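Local coordinates for probable branched-chain amino acid ABC transporter, amino acid binding protein (Thermus thermophilus, PDB 3LKB), which probably captures branched-chain amino acids, valine here, outside the cell membrane and delivers them to an ABC transporter, at residues A[149-152]-A[153-157]; A[284-287]-A[288-291]; A[376-379]-A[380-384]. The protein carries 2 engineered substitutions. One frame throughout, in Å; residues are numbered along the deposited sequence.

Interaction 1: residues A[149-152]-A[153-157]; sequences VVHP and SPFGR. With VAL (valine), chain C.
His151 ND1 lies only 2.6 Å from Ser153 OG, a short hydrogen bond whose proton may sit on either atom; the hydroxyl reaches the imidazole at its edge, near the ring plane. The same OG caps the helix that starts at Pro154. A chi1 of 50° sets it between the backbone N and C of Ser153 and turns it under the first turn, where Gly156 N donates to it weakly at 3.4 Å. Thus OG meets both His151 ND1 and Gly156 N. From His151 to Ser153 the chain makes an inverse gamma turn centred on Pro152, with Ser153 N bonded to His151 O at 2.8 Å.

The Phe155 ring meets His151 obliquely, planes 44° apart and centroids 5.3 Å apart. Phe155 also lines the ligand pocket: its closest touch on the bound valine is CG to the ligand CB, 3.2 Å. The valine amino nitrogen sits over one face of the ring, 3.6 Å above the plane. Arg157 runs its guanidinium back past Pro152 to a salt bridge with Glu179. The whole turn carries strand 145-150, flanked by strands 173-179 and 201-205, into helix 154-157, where Pro154 and Phe155 touch helix 84-97.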
loop_
_atom_site.group_PDB
_atom_site.type_symbol
_atom_site.label_atom_id
_atom_site.label_comp_id
_atom_site.label_asym_id
_atom_site.label_seq_id
_atom_site.Cartn_x
_atom_site.Cartn_y
_atom_site.Cartn_z
ATOM N N VAL A 149 -7.023 2.464 23.404
ATOM C CA VAL A 149 -6.726 1.429 22.419
ATOM C C VAL A 149 -5.633 1.897 21.444
ATOM O O VAL A 149 -5.774 2.902 20.784
ATOM C CB VAL A 149 -8.009 1.005 21.627
ATOM C CG1 VAL A 149 -7.655 0.133 20.428
ATOM C CG2 VAL A 149 -8.940 0.256 22.519
ATOM N N VAL A 150 -4.618 1.076 21.265
ATOM C CA VAL A 150 -3.321 1.506 20.872
ATOM C C VAL A 150 -2.686 0.480 19.944
ATOM O O VAL A 150 -2.910 -0.739 20.069
ATOM C CB VAL A 150 -2.550 1.668 22.151
ATOM C CG1 VAL A 150 -1.278 0.893 22.194
ATOM C CG2 VAL A 150 -2.429 3.090 22.513
ATOM N N HIS A 151 -1.946 0.976 18.963
ATOM C CA HIS A 151 -1.292 0.122 18.011
ATOM C C HIS A 151 -0.197 -0.639 18.757
ATOM O O HIS A 151 0.438 -0.088 19.702
ATOM C CB HIS A 151 -0.688 1.006 16.926
ATOM C CG HIS A 151 -0.101 0.251 15.782
ATOM N ND1 HIS A 151 1.229 -0.120 15.743
ATOM C CD2 HIS A 151 -0.669 -0.231 14.644
ATOM C CE1 HIS A 151 1.453 -0.784 14.619
ATOM N NE2 HIS A 151 0.321 -0.862 13.937
ATOM N N PRO A 152 0.052 -1.905 18.342
ATOM C CA PRO A 152 1.012 -2.723 19.106
ATOM C C PRO A 152 2.413 -2.376 18.678
ATOM O O PRO A 152 2.990 -3.079 17.896
ATOM C CB PRO A 152 0.673 -4.164 18.683
ATOM C CG PRO A 152 -0.628 -4.031 17.790
ATOM C CD PRO A 152 -0.481 -2.670 17.197
ATOM N N SER A 153 2.942 -1.264 19.144
ATOM C CA SER A 153 4.288 -0.887 18.764
ATOM C C SER A 153 4.634 0.241 19.633
ATOM O O SER A 153 3.769 0.788 20.298
ATOM C CB SER A 153 4.346 -0.403 17.307
ATOM O OG SER A 153 3.360 0.574 17.070
ATOM N N PRO A 154 5.908 0.619 19.617
ATOM C CA PRO A 154 6.372 1.865 20.228
ATOM C C PRO A 154 5.462 3.041 19.815
ATOM O O PRO A 154 5.180 3.910 20.618
ATOM C CB PRO A 154 7.782 2.043 19.619
ATOM C CG PRO A 154 8.248 0.619 19.318
ATOM C CD PRO A 154 6.985 -0.130 18.916
ATOM N N PHE A 155 5.030 3.090 18.553
ATOM C CA PHE A 155 4.050 4.110 18.078
ATOM C C PHE A 155 2.710 4.140 18.860
ATOM O O PHE A 155 2.223 5.211 19.279
ATOM C CB PHE A 155 3.837 3.944 16.574
ATOM C CG PHE A 155 2.473 4.406 16.049
ATOM C CD1 PHE A 155 2.036 5.729 16.206
ATOM C CD2 PHE A 155 1.675 3.520 15.311
ATOM C CE1 PHE A 155 0.811 6.155 15.641
ATOM C CE2 PHE A 155 0.468 3.936 14.748
ATOM C CZ PHE A 155 0.023 5.259 14.925
ATOM N N GLY A 156 2.057 3.024 19.023
ATOM C CA GLY A 156 0.900 2.962 19.860
ATOM C C GLY A 156 1.121 3.275 21.301
ATOM O O GLY A 156 0.364 3.912 21.900
ATOM N N ARG A 157 2.208 2.789 21.836
ATOM C CA ARG A 157 2.518 3.012 23.222
ATOM C C ARG A 157 3.029 4.403 23.567
ATOM O O ARG A 157 2.972 4.769 24.658
ATOM C CB ARG A 157 3.422 1.906 23.747
ATOM C CG ARG A 157 2.752 0.605 23.617
ATOM C CD ARG A 157 3.476 -0.581 24.066
ATOM N NE ARG A 157 4.572 -0.956 23.234
ATOM C CZ ARG A 157 4.621 -1.948 22.370
ATOM N NH1 ARG A 157 3.603 -2.691 22.122
ATOM N NH2 ARG A 157 5.730 -2.152 21.735
HETATM N N VAL C . 2.797 5.532 12.284
HETATM C CA VAL C . 3.705 6.555 12.931
HETATM C C VAL C . 4.731 7.134 12.019
HETATM O O VAL C . 4.398 8.165 11.478
HETATM C CB VAL C . 4.487 6.017 14.108
HETATM C CG1 VAL C . 5.459 5.015 13.715
HETATM C CG2 VAL C . 5.159 7.090 14.702
#

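Interaction 2: residues A[284-287]-A[288-291]; sequences SVNY and TNGM
Ser284 O is the acceptor at the start of helix 285-308, and several donors from the first turn point at it, each from a distance. Thr288 N bonds to it weakly at 3.3 Å, and Tyr287 N is another weak donor. Thr288 OG1 also stands near it, though where its proton goes is not settled; that hydroxyl takes a firmer hydrogen bond from Gln268 NE2. Ser284 is itself the N-cap: with its OG anti to its own N (chi1 -171°), the hydroxyl faces Asn286 N, which donates to it at 3.3 Å, and OG is also hydrogen-bonded to Asp237 OD1.

Deeper in, the helix bonds tighten. Gly290 N to Asn286 O is 2.8 Å and practically straight, with Asn289 N to Val285 O and Met291 N to Tyr287 O somewhat longer on either side of it in the chain.

On one flank Asn286 and Asn289 leave the helix roughly alongside each other, their amide planes 43° apart. Asn289 ND2 donates weakly but straight to Asn286 OD1 at 3.4 Å, and gives a second weak bond to Tyr232 OH. Through Tyr232, a pocket residue, Asn289 stands in the second shell of the valine site.

On another flank the Met291 chain, extended at first and then bent at chi3 (-69°), brings its CE to Tyr287 CE2 at 3.9 Å, lying obliquely to the ring. The phenol OH continues to Asp33 OD2. This fully buried first turn is wedged between helix 21-41, touched by Asn286, Tyr287, Asn289 and Met291, and helix 263-274, touched by Tyr287, Thr288 and Met291.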
loop_
_atom_site.group_PDB
_atom_site.type_symbol
_atom_site.label_atom_id
_atom_site.label_comp_id
_atom_site.label_asym_id
_atom_site.label_seq_id
_atom_site.Cartn_x
_atom_site.Cartn_y
_atom_site.Cartn_z
ATOM N N SER A 284 -5.969 13.177 1.606
ATOM C CA SER A 284 -5.552 12.615 2.854
ATOM C C SER A 284 -4.831 13.654 3.688
ATOM O O SER A 284 -4.034 14.424 3.166
ATOM C CB SER A 284 -4.626 11.452 2.589
ATOM O OG SER A 284 -4.368 10.753 3.787
ATOM N N VAL A 285 -5.095 13.679 4.985
ATOM C CA VAL A 285 -4.346 14.544 5.871
ATOM C C VAL A 285 -2.880 14.114 5.907
ATOM O O VAL A 285 -2.003 14.926 6.162
ATOM C CB VAL A 285 -4.939 14.582 7.285
ATOM C CG1 VAL A 285 -4.551 13.305 8.092
ATOM C CG2 VAL A 285 -4.527 15.895 8.026
ATOM N N ASN A 286 -2.599 12.855 5.570
ATOM C CA ASN A 286 -1.188 12.402 5.528
ATOM C C ASN A 286 -0.362 12.809 4.296
ATOM O O ASN A 286 0.860 12.983 4.353
ATOM C CB ASN A 286 -1.111 10.943 5.943
ATOM C CG ASN A 286 -1.562 10.787 7.390
ATOM O OD1 ASN A 286 -1.074 11.511 8.268
ATOM N ND2 ASN A 286 -2.541 9.951 7.635
ATOM N N TYR A 287 -1.054 13.031 3.198
ATOM C CA TYR A 287 -0.479 13.717 2.060
ATOM C C TYR A 287 -0.150 15.147 2.476
ATOM O O TYR A 287 0.926 15.628 2.226
ATOM C CB TYR A 287 -1.480 13.641 0.903
ATOM C CG TYR A 287 -0.936 14.015 -0.438
ATOM C CD1 TYR A 287 -0.031 13.192 -1.072
ATOM C CD2 TYR A 287 -1.302 15.220 -1.054
ATOM C CE1 TYR A 287 0.490 13.512 -2.290
ATOM C CE2 TYR A 287 -0.776 15.578 -2.318
ATOM C CZ TYR A 287 0.134 14.704 -2.917
ATOM O OH TYR A 287 0.693 14.963 -4.136
ATOM N N THR A 288 -1.024 15.807 3.216
ATOM C CA THR A 288 -0.678 17.116 3.798
ATOM C C THR A 288 0.553 17.020 4.722
ATOM O O THR A 288 1.443 17.863 4.677
ATOM C CB THR A 288 -1.858 17.705 4.624
ATOM O OG1 THR A 288 -3.085 17.476 3.938
ATOM C CG2 THR A 288 -1.691 19.213 4.865
ATOM N N ASN A 289 0.580 15.980 5.557
ATOM C CA ASN A 289 1.634 15.720 6.543
ATOM C C ASN A 289 3.010 15.528 5.895
ATOM O O ASN A 289 3.974 16.191 6.261
ATOM C CB ASN A 289 1.200 14.485 7.332
ATOM C CG ASN A 289 2.028 14.228 8.571
ATOM O OD1 ASN A 289 2.960 14.982 8.907
ATOM N ND2 ASN A 289 1.701 13.123 9.270
ATOM N N GLY A 290 3.094 14.649 4.903
ATOM C CA GLY A 290 4.323 14.511 4.097
ATOM C C GLY A 290 4.755 15.771 3.365
ATOM O O GLY A 290 5.946 16.059 3.232
ATOM N N MET A 291 3.786 16.532 2.891
ATOM C CA MET A 291 4.109 17.725 2.126
ATOM C C MET A 291 4.719 18.761 3.088
ATOM O O MET A 291 5.673 19.479 2.745
ATOM C CB MET A 291 2.871 18.269 1.385
ATOM C CG MET A 291 3.232 19.315 0.351
ATOM S SD MET A 291 1.937 19.666 -0.873
ATOM C CE MET A 291 2.094 18.060 -1.642
#

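Interaction 3: residues A[376-379]-A[380-384]; sequences ALFR and KVHYG
From Leu377 through Tyr383 the backbone makes regular alpha-helical i to i+4 bonds, such as Val381 N to Leu377 O at 3.0 Å, forming the short C-terminal helix 376-383. His382 N to Phe378 O and Tyr383 N to Arg379 O continue the pattern. At the end Gly384 N bonds chiefly to Lys380 O, 2.9 Å away, with a weak second bond to Arg379 O. Gly384, the last modelled residue, has a positive phi, which favours glycine.

Phe378 and His382, one turn apart, project from the helix as neighbours with a common heading. Their rings are nearly parallel, 21° between planes, but so displaced that little of one lies over the other, with centroids 5.6 Å apart. The real touch is Phe378 CE1 against His382 CB, 3.7 Å. Tyr383 CE2 adds a looser approach to Phe378 CZ.

Arg379 leaves the helix with CG anti to its carbonyl carbon (chi1 -65°) and then stretches out to NE. The salt bridge of its NH1 with Glu128 ties it to helix 126-140; the bond of NH1 to Ser375 O stays at the start of its own helix. Leu377 and Phe378 press on helix 126-140, and Leu377, Val381 and His382 on helix 160-170. The outer part of Lys380 is doubtful in the model. On the side facing helix 160-170, Leu377 CD1 meets Val381 CG1 at 3.9 Å.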
loop_
_atom_site.group_PDB
_atom_site.type_symbol
_atom_site.label_atom_id
_atom_site.label_comp_id
_atom_site.label_asym_id
_atom_site.label_seq_id
_atom_site.Cartn_x
_atom_site.Cartn_y
_atom_site.Cartn_z
ATOM N N ALA A 376 -1.233 23.240 28.277
ATOM C CA ALA A 376 -0.371 23.424 29.439
ATOM C C ALA A 376 -0.364 22.162 30.325
ATOM O O ALA A 376 0.699 21.791 30.877
ATOM C CB ALA A 376 -0.809 24.642 30.226
ATOM N N LEU A 377 -1.515 21.488 30.462
ATOM C CA LEU A 377 -1.531 20.183 31.157
ATOM C C LEU A 377 -0.445 19.181 30.647
ATOM O O LEU A 377 0.301 18.569 31.436
ATOM C CB LEU A 377 -2.903 19.537 31.085
ATOM C CG LEU A 377 -3.041 18.200 31.846
ATOM C CD1 LEU A 377 -2.518 18.318 33.282
ATOM C CD2 LEU A 377 -4.494 17.713 31.892
ATOM N N PHE A 378 -0.372 19.004 29.337
ATOM C CA PHE A 378 0.703 18.226 28.741
ATOM C C PHE A 378 2.073 18.650 29.254
ATOM O O PHE A 378 2.925 17.799 29.566
ATOM C CB PHE A 378 0.690 18.313 27.210
ATOM C CG PHE A 378 2.007 17.932 26.582
ATOM C CD1 PHE A 378 2.478 16.639 26.663
ATOM C CD2 PHE A 378 2.780 18.874 25.942
ATOM C CE1 PHE A 378 3.715 16.277 26.104
ATOM C CE2 PHE A 378 3.988 18.512 25.379
ATOM C CZ PHE A 378 4.469 17.211 25.475
ATOM N N ARG A 379 2.319 19.954 29.320
ATOM C CA ARG A 379 3.637 20.370 29.772
ATOM C C ARG A 379 3.842 20.074 31.270
ATOM O O ARG A 379 4.918 19.604 31.638
ATOM C CB ARG A 379 3.951 21.812 29.401
ATOM C CG ARG A 379 4.060 22.058 27.942
ATOM C CD ARG A 379 3.771 23.495 27.619
ATOM N NE ARG A 379 3.998 23.836 26.205
ATOM C CZ ARG A 379 3.297 23.371 25.154
ATOM N NH1 ARG A 379 2.289 22.528 25.308
ATOM N NH2 ARG A 379 3.590 23.786 23.931
ATOM N N LYS A 380 2.822 20.275 32.118
ATOM C CA LYS A 380 3.015 19.862 33.516
ATOM C C LYS A 380 3.318 18.368 33.686
ATOM O O LYS A 380 4.296 18.028 34.316
ATOM C CB LYS A 380 1.943 20.348 34.512
ATOM C CG LYS A 380 0.515 20.071 34.153
ATOM C CD LYS A 380 -0.273 21.348 33.568
ATOM C CE LYS A 380 -0.990 22.259 34.641
ATOM N NZ LYS A 380 -2.293 22.849 34.211
ATOM N N VAL A 381 2.513 17.481 33.104
ATOM C CA VAL A 381 2.762 16.050 33.304
ATOM C C VAL A 381 4.057 15.587 32.663
ATOM O O VAL A 381 4.708 14.665 33.159
ATOM C CB VAL A 381 1.559 15.137 32.921
ATOM C CG1 VAL A 381 0.283 15.656 33.615
ATOM C CG2 VAL A 381 1.371 15.008 31.401
ATOM N N HIS A 382 4.444 16.217 31.572
ATOM C CA HIS A 382 5.623 15.767 30.881
ATOM C C HIS A 382 6.938 16.402 31.331
ATOM O O HIS A 382 7.929 15.711 31.433
ATOM C CB HIS A 382 5.462 15.861 29.364
ATOM C CG HIS A 382 6.471 15.042 28.636
ATOM N ND1 HIS A 382 7.645 15.572 28.156
ATOM C CD2 HIS A 382 6.539 13.710 28.419
ATOM C CE1 HIS A 382 8.377 14.609 27.636
ATOM N NE2 HIS A 382 7.728 13.465 27.786
ATOM N N TYR A 383 6.948 17.710 31.582
ATOM C CA TYR A 383 8.154 18.425 31.980
ATOM C C TYR A 383 8.213 18.761 33.496
ATOM O O TYR A 383 9.296 19.089 34.004
ATOM C CB TYR A 383 8.322 19.687 31.127
ATOM C CG TYR A 383 8.609 19.391 29.647
ATOM C CD1 TYR A 383 9.873 18.928 29.226
ATOM C CD2 TYR A 383 7.611 19.542 28.684
ATOM C CE1 TYR A 383 10.114 18.650 27.864
ATOM C CE2 TYR A 383 7.824 19.272 27.357
ATOM C CZ TYR A 383 9.067 18.827 26.944
ATOM O OH TYR A 383 9.247 18.553 25.615
ATOM N N GLY A 384 7.075 18.676 34.197
ATOM C CA GLY A 384 6.997 18.925 35.637
ATOM C C GLY A 384 6.876 20.402 35.932
ATOM O O GLY A 384 6.765 21.213 34.985
#

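In the fold
The bound valine is what brings interactions 1 and 2 into relation. Interaction 1 contributes Phe155 to its pocket directly, whereas interaction 2 stands a shell back, with the Asn289 side chain about 6 Å from the ligand and in touch with pocket residue Tyr232. Their centres are 21 Å apart and their nearest atoms about 9 Å. Proteins of this family typically hold their ligand in a cleft between two lobes, and the valine appears to lie between these two contacts. Interaction 3 is more peripheral packing: centre 21 Å from interaction 1 and 28 Å from interaction 2, with nearest atoms about 10 and 17 Å away. Its Arg379 side chain lies about 8 Å from the bound sodium ion.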